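Endoglucanase, family GH5 (Zobellia galactanivorans, PDB 6GL2) hydrolyses hemicelluloses, probably including mixed-linked beta-glucans, as a glycoside hydrolase of family GH5. Local coordinates at residues E148-P153 and Q175-S180; K195-T200 and N221-V226; K129-I134 and D182-T187; T61-V66 and N105-E110. All coordinates share one frame; numbering follows the deposited sequence. Where two conformers were deposited one is given.

Interaction 1 (E148-P153 and Q175-S180)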
loop_
_atom_site.group_PDB
_atom_site.type_symbol
_atom_site.label_atom_id
_atom_site.label_comp_id
_atom_site.label_asym_id
_atom_site.label_seq_id
_atom_site.Cartn_x
_atom_site.Cartn_y
_atom_site.Cartn_z
ATOM N N GLU A 148 5.768 -4.466 2.370
ATOM C CA GLU A 148 4.766 -3.726 3.191
ATOM C C GLU A 148 4.093 -4.723 4.074
ATOM O O GLU A 148 3.448 -5.672 3.624
ATOM C CB GLU A 148 3.802 -3.000 2.302
ATOM C CG GLU A 148 2.586 -2.403 3.003
ATOM C CD GLU A 148 1.587 -1.817 2.118
ATOM O OE1 GLU A 148 1.906 -1.167 1.110
ATOM O OE2 GLU A 148 0.372 -2.109 2.347
ATOM N N THR A 149 4.303 -4.658 5.386
ATOM C CA THR A 149 4.011 -5.807 6.273
ATOM C C THR A 149 2.520 -6.116 6.392
ATOM O O THR A 149 2.085 -7.245 6.350
ATOM C CB THR A 149 4.605 -5.621 7.649
ATOM O OG1 THR A 149 4.386 -4.269 8.060
ATOM C CG2 THR A 149 6.129 -5.906 7.622
ATOM N N LEU A 150 1.660 -5.052 6.429
ATOM C CA LEU A 150 0.213 -5.220 6.536
ATOM C C LEU A 150 -0.504 -4.078 5.866
ATOM O O LEU A 150 -0.091 -2.939 6.093
ATOM C CB LEU A 150 -0.239 -5.215 8.018
ATOM C CG LEU A 150 0.305 -6.270 8.950
ATOM C CD1 LEU A 150 0.059 -5.910 10.397
ATOM C CD2 LEU A 150 -0.231 -7.600 8.603
ATOM N N ASN A 151 -1.627 -4.242 5.269
ATOM C CA ASN A 151 -2.269 -3.231 4.459
ATOM C C ASN A 151 -2.980 -2.206 5.329
ATOM O O ASN A 151 -2.532 -1.072 5.534
ATOM C CB ASN A 151 -3.187 -3.947 3.480
ATOM C CG ASN A 151 -4.073 -2.993 2.713
ATOM O OD1 ASN A 151 -3.597 -1.924 2.316
ATOM N ND2 ASN A 151 -5.334 -3.306 2.621
ATOM N N GLU A 152 -4.129 -2.586 5.844
ATOM C CA GLU A 152 -5.053 -1.734 6.661
ATOM C C GLU A 152 -5.430 -2.523 7.901
ATOM O O GLU A 152 -6.622 -2.829 8.076
ATOM C CB GLU A 152 -6.214 -1.232 5.890
ATOM C CG GLU A 152 -5.870 -0.322 4.733
ATOM C CD GLU A 152 -6.980 0.266 4.042
ATOM O OE1 GLU A 152 -8.154 -0.269 4.180
ATOM O OE2 GLU A 152 -6.793 1.270 3.271
ATOM N N PRO A 153 -4.467 -2.957 8.702
ATOM C CA PRO A 153 -4.771 -3.904 9.812
ATOM C C PRO A 153 -5.717 -3.220 10.842
ATOM O O PRO A 153 -5.491 -2.133 11.253
ATOM C CB PRO A 153 -3.412 -4.186 10.400
ATOM C CG PRO A 153 -2.609 -2.948 10.105
ATOM C CD PRO A 153 -3.049 -2.554 8.719
ATOM N N GLN A 175 2.109 -4.845 17.668
ATOM C CA GLN A 175 2.760 -6.134 17.882
ATOM C C GLN A 175 2.881 -6.956 16.593
ATOM O O GLN A 175 3.866 -7.693 16.432
ATOM C CB GLN A 175 1.996 -6.945 18.904
ATOM C CG GLN A 175 2.091 -6.358 20.322
ATOM C CD GLN A 175 1.371 -7.159 21.307
ATOM O OE1 GLN A 175 1.248 -8.346 21.227
ATOM N NE2 GLN A 175 0.778 -6.457 22.287
ATOM N N TYR A 176 1.858 -6.836 15.740
ATOM C CA TYR A 176 1.908 -7.601 14.501
ATOM C C TYR A 176 2.969 -7.050 13.550
ATOM O O TYR A 176 3.687 -7.824 12.902
ATOM C CB TYR A 176 0.574 -7.491 13.852
ATOM C CG TYR A 176 -0.568 -8.165 14.604
ATOM C CD1 TYR A 176 -0.311 -8.916 15.722
ATOM C CD2 TYR A 176 -1.876 -7.956 14.300
ATOM C CE1 TYR A 176 -1.368 -9.481 16.440
ATOM C CE2 TYR A 176 -2.947 -8.502 14.965
ATOM C CZ TYR A 176 -2.665 -9.248 16.107
ATOM O OH TYR A 176 -3.749 -9.836 16.831
ATOM N N HIS A 177 3.166 -5.746 13.539
ATOM C CA HIS A 177 4.281 -5.177 12.792
ATOM C C HIS A 177 5.601 -5.626 13.363
ATOM O O HIS A 177 6.594 -5.837 12.628
ATOM C CB HIS A 177 4.206 -3.667 12.721
ATOM C CG HIS A 177 3.167 -3.167 11.729
ATOM N ND1 HIS A 177 3.161 -3.582 10.383
ATOM C CD2 HIS A 177 2.111 -2.319 11.884
ATOM C CE1 HIS A 177 2.240 -2.899 9.764
ATOM N NE2 HIS A 177 1.547 -2.155 10.663
ATOM N N GLN A 178 5.678 -5.694 14.686
ATOM C CA GLN A 178 6.932 -6.152 15.349
ATOM C C GLN A 178 7.278 -7.569 14.902
ATOM O O GLN A 178 8.451 -7.757 14.496
ATOM C CB GLN A 178 6.776 -6.051 16.877
ATOM C CG GLN A 178 8.019 -6.508 17.654
ATOM C CD GLN A 178 9.146 -5.567 17.700
ATOM O OE1 GLN A 178 10.333 -5.999 17.513
ATOM N NE2 GLN A 178 8.879 -4.317 17.925
ATOM N N VAL A 179 6.325 -8.457 14.942
ATOM C CA VAL A 179 6.532 -9.853 14.506
ATOM C C VAL A 179 7.005 -9.851 13.054
ATOM O O VAL A 179 7.870 -10.646 12.661
ATOM C CB VAL A 179 5.246 -10.681 14.626
ATOM C CG1 VAL A 179 5.364 -11.970 13.845
ATOM C CG2 VAL A 179 4.950 -10.934 16.087
ATOM N N SER A 180 6.360 -9.071 12.191
ATOM C CA SER A 180 6.573 -9.095 10.749
ATOM C C SER A 180 7.914 -8.525 10.391
ATOM O O SER A 180 8.691 -9.109 9.590
ATOM C CB SER A 180 5.491 -8.369 10.063
ATOM O OG SER A 180 4.200 -8.888 10.284
#
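H177 reaches from helix 167-186 across to T149, L150 and P153 in the loop that follows strand 145-148. Its CB stays on the helix side of the gap, and the chi1 of -76° swings CG away from the carbonyl carbon and sends the ring toward the loop. CG lies 4.0 Å from T149 OG1. One atom further on, ND1 makes the polar contact, a hydrogen bond of 2.7 Å to T149 OG1, in which either partner could be the donor. The hydroxyl arrives at the ring edge, close to its plane, because its chi1 of 42° tucks OG1 between the backbone N and the carbonyl carbon of T149. CE1 comes next, 3.8 Å from L150 CD1. That methyl sits over one face of the imidazole, offset toward the rim, in a CH-pi contact 3.9 Å from the ring centroid. At the tip, NE2 has P153 CG obliquely at 4.3 Å and probably hydrogen-bonds S199 OG in the conformer given, which together with the T149 bond would hold the ring's rotation.

Carbon contacts flank the ring. L150 CD1 also touches Y176 CB at 3.8 Å, while T149 CG2 meets S180 CB at 3.5 Å. S180 OG turns back to Y176 O; the Y176 hydroxyl bonds L114 O.

The contact ties helix 167-186 to the C-terminal end of strand 145-148 in the TIM barrel, where N151-P153 carry the family's Asn-Glu-Pro sequence. V198 of strand 196-199 lies across the ring from L150, and W131 of helix 117-137 packs against S180.

Interaction 2 (K195-T200 and N221-V226)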
loop_
_atom_site.group_PDB
_atom_site.type_symbol
_atom_site.label_atom_id
_atom_site.label_comp_id
_atom_site.label_asym_id
_atom_site.label_seq_id
_atom_site.Cartn_x
_atom_site.Cartn_y
_atom_site.Cartn_z
ATOM N N LYS A 195 13.968 -1.959 2.370
ATOM C CA LYS A 195 12.941 -1.005 2.877
ATOM C C LYS A 195 11.643 -1.740 3.171
ATOM O O LYS A 195 11.228 -2.631 2.413
ATOM C CB LYS A 195 12.697 0.105 1.879
ATOM C CG LYS A 195 13.920 1.025 1.693
ATOM C CD LYS A 195 14.425 1.785 2.914
ATOM C CE LYS A 195 15.653 2.619 2.453
ATOM N NZ LYS A 195 16.930 1.931 2.634
ATOM N N ILE A 196 11.065 -1.470 4.354
ATOM C CA ILE A 196 9.804 -2.061 4.814
ATOM C C ILE A 196 8.830 -0.951 5.105
ATOM O O ILE A 196 9.166 -0.022 5.868
ATOM C CB ILE A 196 10.015 -2.961 6.035
ATOM C CG1 ILE A 196 10.984 -4.071 5.793
ATOM C CG2 ILE A 196 8.638 -3.505 6.428
ATOM C CD1 ILE A 196 11.313 -4.849 7.023
ATOM N N MET A 197 7.647 -0.933 4.538
ATOM C CA MET A 197 6.584 -0.047 4.820
ATOM C C MET A 197 5.697 -0.581 5.907
ATOM O O MET A 197 5.131 -1.701 5.793
ATOM C CB MET A 197 5.779 0.192 3.511
ATOM C CG MET A 197 6.443 1.133 2.530
ATOM S SD MET A 197 5.651 1.072 0.874
ATOM C CE MET A 197 3.963 1.405 1.337
ATOM N N VAL A 198 5.577 0.185 6.967
ATOM C CA VAL A 198 4.832 -0.163 8.159
ATOM C C VAL A 198 3.702 0.803 8.364
ATOM O O VAL A 198 3.948 1.988 8.579
ATOM C CB VAL A 198 5.773 -0.260 9.389
ATOM C CG1 VAL A 198 5.063 -0.437 10.721
ATOM C CG2 VAL A 198 6.858 -1.329 9.218
ATOM N N SER A 199 2.492 0.307 8.377
ATOM C CA SER A 199 1.287 1.117 8.479
ATOM C C SER A 199 0.890 1.445 9.914
ATOM O O SER A 199 1.181 0.752 10.859
ATOM C CB SER A 199 0.087 0.393 7.863
ATOM O OG SER A 199 -0.199 -0.767 8.622
ATOM N N THR A 200 0.160 2.561 10.035
ATOM C CA THR A 200 -0.639 2.821 11.229
ATOM C C THR A 200 -1.805 1.851 11.228
ATOM O O THR A 200 -2.091 1.101 10.299
ATOM C CB THR A 200 -1.168 4.242 11.159
ATOM O OG1 THR A 200 -1.808 4.407 9.887
ATOM C CG2 THR A 200 -0.055 5.317 11.284
ATOM N N ASN A 221 15.366 1.439 8.371
ATOM C CA ASN A 221 14.883 1.168 7.006
ATOM C C ASN A 221 13.397 0.921 6.943
ATOM O O ASN A 221 12.924 0.424 5.885
ATOM C CB ASN A 221 15.725 0.062 6.400
ATOM C CG ASN A 221 17.119 0.569 6.042
ATOM O OD1 ASN A 221 17.264 1.546 5.324
ATOM N ND2 ASN A 221 18.114 -0.134 6.534
ATOM N N VAL A 222 12.660 1.393 7.904
ATOM C CA VAL A 222 11.219 1.407 7.894
ATOM C C VAL A 222 10.697 2.696 7.423
ATOM O O VAL A 222 11.155 3.806 7.847
ATOM C CB VAL A 222 10.632 1.047 9.248
ATOM C CG1 VAL A 222 9.111 1.417 9.275
ATOM C CG2 VAL A 222 10.806 -0.485 9.463
ATOM N N ILE A 223 9.804 2.695 6.434
ATOM C CA ILE A 223 8.996 3.779 5.873
ATOM C C ILE A 223 7.573 3.708 6.396
ATOM O O ILE A 223 7.032 2.615 6.567
ATOM C CB ILE A 223 9.003 3.670 4.317
ATOM C CG1 ILE A 223 10.412 3.718 3.734
ATOM C CG2 ILE A 223 8.050 4.598 3.629
ATOM C CD1 ILE A 223 10.484 3.212 2.269
ATOM N N VAL A 224 6.949 4.872 6.675
ATOM C CA VAL A 224 5.590 4.866 7.142
ATOM C C VAL A 224 4.661 4.728 5.951
ATOM O O VAL A 224 4.815 5.278 4.893
ATOM C CB VAL A 224 5.303 6.214 7.818
ATOM C CG1 VAL A 224 3.840 6.342 8.227
ATOM C CG2 VAL A 224 6.257 6.398 9.030
ATOM N N SER A 225 3.645 3.880 6.128
ATOM C CA SER A 225 2.519 3.690 5.189
ATOM C C SER A 225 1.218 4.240 5.760
ATOM O O SER A 225 0.792 3.807 6.856
ATOM C CB SER A 225 2.321 2.163 4.895
ATOM O OG SER A 225 1.198 2.015 4.072
ATOM N N VAL A 226 0.573 5.149 5.064
ATOM C CA VAL A 226 -0.771 5.614 5.374
ATOM C C VAL A 226 -1.541 5.657 4.087
ATOM O O VAL A 226 -0.946 5.707 2.978
ATOM C CB VAL A 226 -0.820 6.989 6.090
ATOM C CG1 VAL A 226 -0.251 6.841 7.503
ATOM C CG2 VAL A 226 -0.113 8.039 5.279
#
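V198 and V222 meet obliquely on one face of a parallel strand pair, with V198 CG2 3.6 Å from V222 CG1. I196 lies beside them, and this face looks outward: I196 and V198 pack on helix 167-186. M197, S199, I223 and S225 occupy the other face, inside the barrel. There M197 CG slants across I223 CG2 at 4.0 Å. The thioether is straight through chi2 but bends at chi3 (55°), which carries CE on to S225 OG, 3.9 Å away. At the start of the strands the side chain of K195 crosses that of I223 at about a right angle, CB to CD1 3.8 Å. K195 then folds back at chi2, and its NZ reaches N221 OD1 at 2.7 Å from above the amide's carbonyl plane, 45° out of it. At the far end V226 CG1 leans on T200 OG1, whose hydroxyl bonds S204 O.

Beneath the side chains runs the parallel-strand ladder, in which I196 and V198 of one strand exchange bonds with N221, I223 and S225 of the other. I223 N to I196 O is 2.8 Å, V198 N to I223 O 2.9 Å and S225 N to V198 O 3.1 Å. Over these short segments the strand directions differ by 43°, the twist of adjacent parallel strands in a barrel; helix 207-212 lies in the crossover between them.

Chemically the contact is a buried, mostly apolar seam in which the main-chain groups facing across the pair are bonded, weakly at T200. The buried K195 ammonium is shared between the N221 amide and I12 O, two neutral oxygens that would help offset the cost of burying it.

Interaction 3 (K129-I134 and D182-T187)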
loop_
_atom_site.group_PDB
_atom_site.type_symbol
_atom_site.label_atom_id
_atom_site.label_comp_id
_atom_site.label_asym_id
_atom_site.label_seq_id
_atom_site.Cartn_x
_atom_site.Cartn_y
_atom_site.Cartn_z
ATOM N N LYS A 129 5.465 -16.962 10.496
ATOM C CA LYS A 129 5.681 -18.059 9.546
ATOM C C LYS A 129 5.446 -17.526 8.110
ATOM O O LYS A 129 6.193 -17.822 7.151
ATOM C CB LYS A 129 4.753 -19.217 9.775
ATOM C CG LYS A 129 5.121 -20.111 10.950
ATOM C CD LYS A 129 6.505 -20.660 10.832
ATOM C CE LYS A 129 6.842 -21.552 12.028
ATOM N NZ LYS A 129 8.269 -21.989 12.044
ATOM N N VAL A 130 4.373 -16.744 7.886
ATOM C CA VAL A 130 4.021 -16.258 6.556
ATOM C C VAL A 130 5.076 -15.275 6.112
ATOM O O VAL A 130 5.534 -15.393 4.973
ATOM C CB VAL A 130 2.595 -15.683 6.568
ATOM C CG1 VAL A 130 2.286 -14.914 5.250
ATOM C CG2 VAL A 130 1.602 -16.842 6.749
ATOM N N TRP A 131 5.465 -14.258 6.887
ATOM C CA TRP A 131 6.459 -13.326 6.493
ATOM C C TRP A 131 7.804 -13.987 6.260
ATOM O O TRP A 131 8.579 -13.566 5.386
ATOM C CB TRP A 131 6.561 -12.027 7.355
ATOM C CG TRP A 131 5.783 -10.923 6.744
ATOM C CD1 TRP A 131 4.634 -10.303 7.245
ATOM C CD2 TRP A 131 6.026 -10.339 5.462
ATOM N NE1 TRP A 131 4.178 -9.373 6.354
ATOM C CE2 TRP A 131 4.997 -9.342 5.241
ATOM C CE3 TRP A 131 7.018 -10.502 4.503
ATOM C CZ2 TRP A 131 4.902 -8.648 4.063
ATOM C CZ3 TRP A 131 6.927 -9.778 3.360
ATOM C CH2 TRP A 131 5.906 -8.830 3.119
ATOM N N THR A 132 8.173 -14.972 7.094
ATOM C CA THR A 132 9.407 -15.663 6.812
ATOM C C THR A 132 9.430 -16.253 5.386
ATOM O O THR A 132 10.425 -16.136 4.710
ATOM C CB THR A 132 9.664 -16.739 7.874
ATOM O OG1 THR A 132 9.857 -16.092 9.144
ATOM C CG2 THR A 132 10.954 -17.543 7.566
ATOM N N GLN A 133 8.332 -16.871 5.020
ATOM C CA GLN A 133 8.221 -17.457 3.728
ATOM C C GLN A 133 8.258 -16.485 2.566
ATOM O O GLN A 133 8.907 -16.721 1.547
ATOM C CB GLN A 133 7.049 -18.369 3.614
ATOM C CG GLN A 133 7.111 -19.571 4.518
ATOM C CD GLN A 133 5.767 -20.266 4.470
ATOM O OE1 GLN A 133 5.487 -20.965 3.479
ATOM N NE2 GLN A 133 4.966 -20.132 5.511
ATOM N N ILE A 134 7.527 -15.374 2.678
ATOM C CA ILE A 134 7.526 -14.373 1.626
ATOM C C ILE A 134 8.939 -13.781 1.531
ATOM O O ILE A 134 9.465 -13.669 0.447
ATOM C CB ILE A 134 6.493 -13.247 1.915
ATOM C CG1 ILE A 134 5.060 -13.850 2.015
ATOM C CG2 ILE A 134 6.590 -12.213 0.773
ATOM C CD1 ILE A 134 4.079 -12.805 2.586
ATOM N N ASP A 182 10.509 -8.286 12.403
ATOM C CA ASP A 182 11.498 -9.191 12.939
ATOM C C ASP A 182 11.658 -10.407 12.028
ATOM O O ASP A 182 12.791 -10.880 11.786
ATOM C CB ASP A 182 11.126 -9.591 14.370
ATOM C CG ASP A 182 11.316 -8.516 15.390
ATOM O OD1 ASP A 182 11.983 -7.527 15.186
ATOM O OD2 ASP A 182 10.827 -8.778 16.545
ATOM N N ALA A 183 10.565 -10.981 11.558
ATOM C CA ALA A 183 10.664 -12.132 10.708
ATOM C C ALA A 183 11.450 -11.807 9.423
ATOM O O ALA A 183 12.277 -12.588 8.940
ATOM C CB ALA A 183 9.255 -12.670 10.320
ATOM N N ILE A 184 11.129 -10.700 8.782
ATOM C CA ILE A 184 11.805 -10.293 7.593
ATOM C C ILE A 184 13.311 -10.154 7.867
ATOM O O ILE A 184 14.147 -10.675 7.137
ATOM C CB ILE A 184 11.259 -8.971 7.020
ATOM C CG1 ILE A 184 9.799 -9.221 6.520
ATOM C CG2 ILE A 184 12.200 -8.423 5.943
ATOM C CD1 ILE A 184 9.004 -7.927 6.312
ATOM N N ARG A 185 13.664 -9.385 8.918
ATOM C CA ARG A 185 15.060 -9.132 9.135
ATOM C C ARG A 185 15.834 -10.416 9.511
ATOM O O ARG A 185 17.017 -10.529 9.151
ATOM C CB ARG A 185 15.229 -8.106 10.277
ATOM C CG ARG A 185 14.616 -6.735 9.976
ATOM C CD ARG A 185 15.372 -6.077 8.845
ATOM N NE ARG A 185 14.882 -4.669 8.617
ATOM C CZ ARG A 185 14.682 -4.135 7.429
ATOM N NH1 ARG A 185 14.843 -4.808 6.326
ATOM N NH2 ARG A 185 14.237 -2.902 7.363
ATOM N N ALA A 186 15.170 -11.338 10.186
ATOM C CA ALA A 186 15.872 -12.550 10.649
ATOM C C ALA A 186 16.258 -13.391 9.475
ATOM O O ALA A 186 17.172 -14.202 9.597
ATOM C CB ALA A 186 14.962 -13.361 11.561
ATOM N N THR A 187 15.642 -13.264 8.311
ATOM C CA THR A 187 16.061 -14.078 7.160
ATOM C C THR A 187 17.381 -13.640 6.599
ATOM O O THR A 187 17.979 -14.436 5.875
ATOM C CB THR A 187 14.983 -14.033 6.049
ATOM O OG1 THR A 187 14.818 -12.732 5.433
ATOM C CG2 THR A 187 13.645 -14.590 6.571
HETATM O O HOH W 1 12.203 -15.154 9.987
#
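Helices 117-137 and 167-186 pass W131 and T132 against A183, I184 and T187 with local axes 8.2 Å apart at closest approach and 37° between their directions, T132 and A183 being the nearest pair of CA atoms. A183, with no more than a methyl, permits the close approach: its CB touches W131 CB at 4.1 Å and T132 OG1 at 3.7 Å. W131 and I184 lie side by side and point the same way. I184 CG1 touches W131 CE3 at 3.7 Å, and CD1 stands over the six-membered ring, 4.0 Å from its centroid in a CH-pi contact. The opposite face of the indole takes I134 CD1, so the ring is clamped between two isoleucine methyls. Further along, T132 and T187 slide past one another in opposite directions, CG2 to CG2 4.1 Å.

No direct hydrogen bond joins these two segments. Instead a water donates to T132 OG1 at 2.7 Å and to A183 O at 2.8 Å, bridging the two helices, while T132 OG1 also bonds S128 O. The chemistry is thus apolar on the inner side, where W131 NE1 is satisfied by T149 O, and water-mediated on the outer.

Interaction 4 (T61-V66 and N105-E110)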
loop_
_atom_site.group_PDB
_atom_site.type_symbol
_atom_site.label_atom_id
_atom_site.label_comp_id
_atom_site.label_asym_id
_atom_site.label_seq_id
_atom_site.Cartn_x
_atom_site.Cartn_y
_atom_site.Cartn_z
ATOM N N THR A 61 6.627 3.441 -9.516
ATOM C CA THR A 61 6.359 2.431 -8.459
ATOM C C THR A 61 5.074 1.686 -8.785
ATOM O O THR A 61 4.075 2.288 -9.157
ATOM C CB THR A 61 6.251 3.001 -7.061
ATOM O OG1 THR A 61 7.515 3.594 -6.723
ATOM C CG2 THR A 61 5.905 2.023 -5.961
ATOM N N LEU A 62 5.136 0.345 -8.785
ATOM C CA LEU A 62 4.015 -0.535 -8.778
ATOM C C LEU A 62 3.756 -1.025 -7.376
ATOM O O LEU A 62 4.614 -1.626 -6.741
ATOM C CB LEU A 62 4.235 -1.752 -9.664
ATOM C CG LEU A 62 3.055 -2.741 -9.756
ATOM C CD1 LEU A 62 1.905 -2.150 -10.501
ATOM C CD2 LEU A 62 3.498 -4.094 -10.313
ATOM N N ARG A 63 2.534 -0.801 -6.857
ATOM C CA ARG A 63 2.141 -1.471 -5.628
ATOM C C ARG A 63 1.313 -2.741 -6.063
ATOM O O ARG A 63 0.425 -2.640 -6.908
ATOM C CB ARG A 63 1.318 -0.584 -4.676
ATOM C CG ARG A 63 0.897 -1.275 -3.375
ATOM C CD ARG A 63 0.577 -0.260 -2.321
ATOM N NE ARG A 63 0.082 -0.798 -1.044
ATOM C CZ ARG A 63 -1.218 -0.957 -0.745
ATOM N NH1 ARG A 63 -2.144 -0.751 -1.597
ATOM N NH2 ARG A 63 -1.533 -1.252 0.501
ATOM N N LEU A 64 1.780 -3.865 -5.556
ATOM C CA LEU A 64 1.312 -5.205 -5.898
ATOM C C LEU A 64 0.689 -5.792 -4.644
ATOM O O LEU A 64 1.299 -6.562 -3.880
ATOM C CB LEU A 64 2.546 -6.039 -6.373
ATOM C CG LEU A 64 2.282 -7.485 -6.727
ATOM C CD1 LEU A 64 1.084 -7.588 -7.670
ATOM C CD2 LEU A 64 3.594 -8.070 -7.328
ATOM N N PRO A 65 -0.593 -5.414 -4.416
ATOM C CA PRO A 65 -1.227 -5.956 -3.197
ATOM C C PRO A 65 -1.594 -7.443 -3.399
ATOM O O PRO A 65 -1.967 -7.871 -4.466
ATOM C CB PRO A 65 -2.480 -5.074 -3.146
ATOM C CG PRO A 65 -2.772 -4.671 -4.538
ATOM C CD PRO A 65 -1.441 -4.524 -5.142
ATOM N N VAL A 66 -1.328 -8.195 -2.335
ATOM C CA VAL A 66 -1.557 -9.642 -2.472
ATOM C C VAL A 66 -2.310 -10.075 -1.235
ATOM O O VAL A 66 -1.950 -9.810 -0.082
ATOM C CB VAL A 66 -0.205 -10.421 -2.480
ATOM C CG1 VAL A 66 -0.441 -11.925 -2.585
ATOM C CG2 VAL A 66 0.686 -9.964 -3.652
ATOM N N ASN A 105 2.733 -6.757 -0.399
ATOM C CA ASN A 105 2.168 -6.671 0.948
ATOM C C ASN A 105 1.409 -7.910 1.296
ATOM O O ASN A 105 1.385 -8.900 0.588
ATOM C CB ASN A 105 1.290 -5.382 1.085
ATOM C CG ASN A 105 -0.052 -5.474 0.446
ATOM O OD1 ASN A 105 -0.403 -6.519 -0.113
ATOM N ND2 ASN A 105 -0.887 -4.430 0.600
ATOM N N ILE A 106 0.831 -7.875 2.496
ATOM C CA ILE A 106 -0.282 -8.684 2.937
ATOM C C ILE A 106 -1.524 -7.825 2.913
ATOM O O ILE A 106 -1.544 -6.794 3.627
ATOM C CB ILE A 106 -0.029 -9.317 4.339
ATOM C CG1 ILE A 106 1.122 -10.260 4.319
ATOM C CG2 ILE A 106 -1.311 -9.959 4.822
ATOM C CD1 ILE A 106 1.435 -10.956 5.650
ATOM N N HIS A 107 -2.526 -8.159 2.156
ATOM C CA HIS A 107 -3.638 -7.250 1.852
ATOM C C HIS A 107 -4.922 -7.612 2.553
ATOM O O HIS A 107 -4.998 -7.397 3.812
ATOM C CB HIS A 107 -3.796 -7.081 0.297
ATOM C CG HIS A 107 -4.460 -5.818 -0.085
ATOM N ND1 HIS A 107 -3.795 -4.627 -0.073
ATOM C CD2 HIS A 107 -5.741 -5.567 -0.465
ATOM C CE1 HIS A 107 -4.656 -3.687 -0.499
ATOM N NE2 HIS A 107 -5.854 -4.235 -0.657
ATOM N N HIS A 108 -5.845 -8.378 1.996
ATOM C CA HIS A 108 -7.203 -8.622 2.579
ATOM C C HIS A 108 -7.141 -9.845 3.390
ATOM O O HIS A 108 -7.924 -10.817 3.255
ATOM C CB HIS A 108 -8.316 -8.781 1.540
ATOM C CG HIS A 108 -8.680 -7.516 0.800
ATOM N ND1 HIS A 108 -8.803 -6.260 1.391
ATOM C CD2 HIS A 108 -8.918 -7.327 -0.552
ATOM C CE1 HIS A 108 -9.191 -5.378 0.427
ATOM N NE2 HIS A 108 -9.246 -6.015 -0.731
ATOM N N ASP A 109 -6.321 -9.841 4.425
ATOM C CA ASP A 109 -5.999 -11.020 5.262
ATOM C C ASP A 109 -6.461 -10.805 6.695
ATOM O O ASP A 109 -6.005 -11.461 7.650
ATOM C CB ASP A 109 -4.519 -11.381 5.100
ATOM C CG ASP A 109 -4.266 -12.145 3.806
ATOM O OD1 ASP A 109 -4.766 -13.314 3.734
ATOM O OD2 ASP A 109 -3.600 -11.608 2.958
ATOM N N GLU A 110 -7.368 -9.852 6.890
ATOM C CA GLU A 110 -7.823 -9.471 8.254
ATOM C C GLU A 110 -8.439 -10.668 9.011
ATOM O O GLU A 110 -8.304 -10.699 10.234
ATOM C CB GLU A 110 -8.903 -8.377 8.140
ATOM C CG GLU A 110 -8.538 -7.034 7.568
ATOM C CD GLU A 110 -8.306 -7.012 6.045
ATOM O OE1 GLU A 110 -8.873 -7.834 5.256
ATOM O OE2 GLU A 110 -7.523 -6.089 5.673
#
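N105 grips the extended P65-V66 chain just past strand 61-64 through its side chain: OD1 accepts V66 N at 2.9 Å, with an N-H...O angle of 163°. V66 O in return accepts H107 N at 2.8 Å, a more bent bond. These two bonds hold the chain ends after strands 61-64 and 101-105 together. P65 adds an apolar lid, its CB lying over one face of the H107 imidazole, 3.7 Å from the centroid.

The amide and the ring are locked to each other. N105 ND2 donates to H107 ND1 at 3.0 Å, lying in the ring plane, and the N105 chi1 of 77° puts CG between backbone N and carbonyl carbon, where its oxygen and nitrogen can serve both partners. ND2 also sits over a face of the R63 guanidinium, 3.2 Å from R63 NH2, with the two planes 82° apart. Both are donors, so this is not a bond; E148 OE2 accepts from both, which can account for their close approach. Further out, the extended R63 is bonded by E275, N26 and N151, which hold its guanidinium beside N105 and H107. N105 N is buried without a partner.

The site crowns the barrel at the C-terminal ends of neighbouring strands 61-64 and 101-105. Helix 82-96 covers V66 and L64 on the outside, and helix 117-137 covers I106.

Overall arrangement
All four contacts belong to one TIM barrel, and segment 148-153 of interaction 1 touches each of the other three. Interactions 1 and 2, centres about 9 Å apart, join through the backbone bond T149 N to M197 O at 3.1 Å. W131 NE1 of interaction 3 reaches T149 O of interaction 1 at 3.0 Å, and R63 NH2 of interaction 4 makes a 2.8 Å salt bridge to E148 OE2. Interactions 2 and 4 share the sheet but do not touch, centres about 13 Å apart. Interaction 4 and the 148-153 side of interaction 1 lie at the C-terminal end of the barrel, where GH5 enzymes have their active-site cleft; the magnesium-binding residues D240, T242 and D248 lie away from all four.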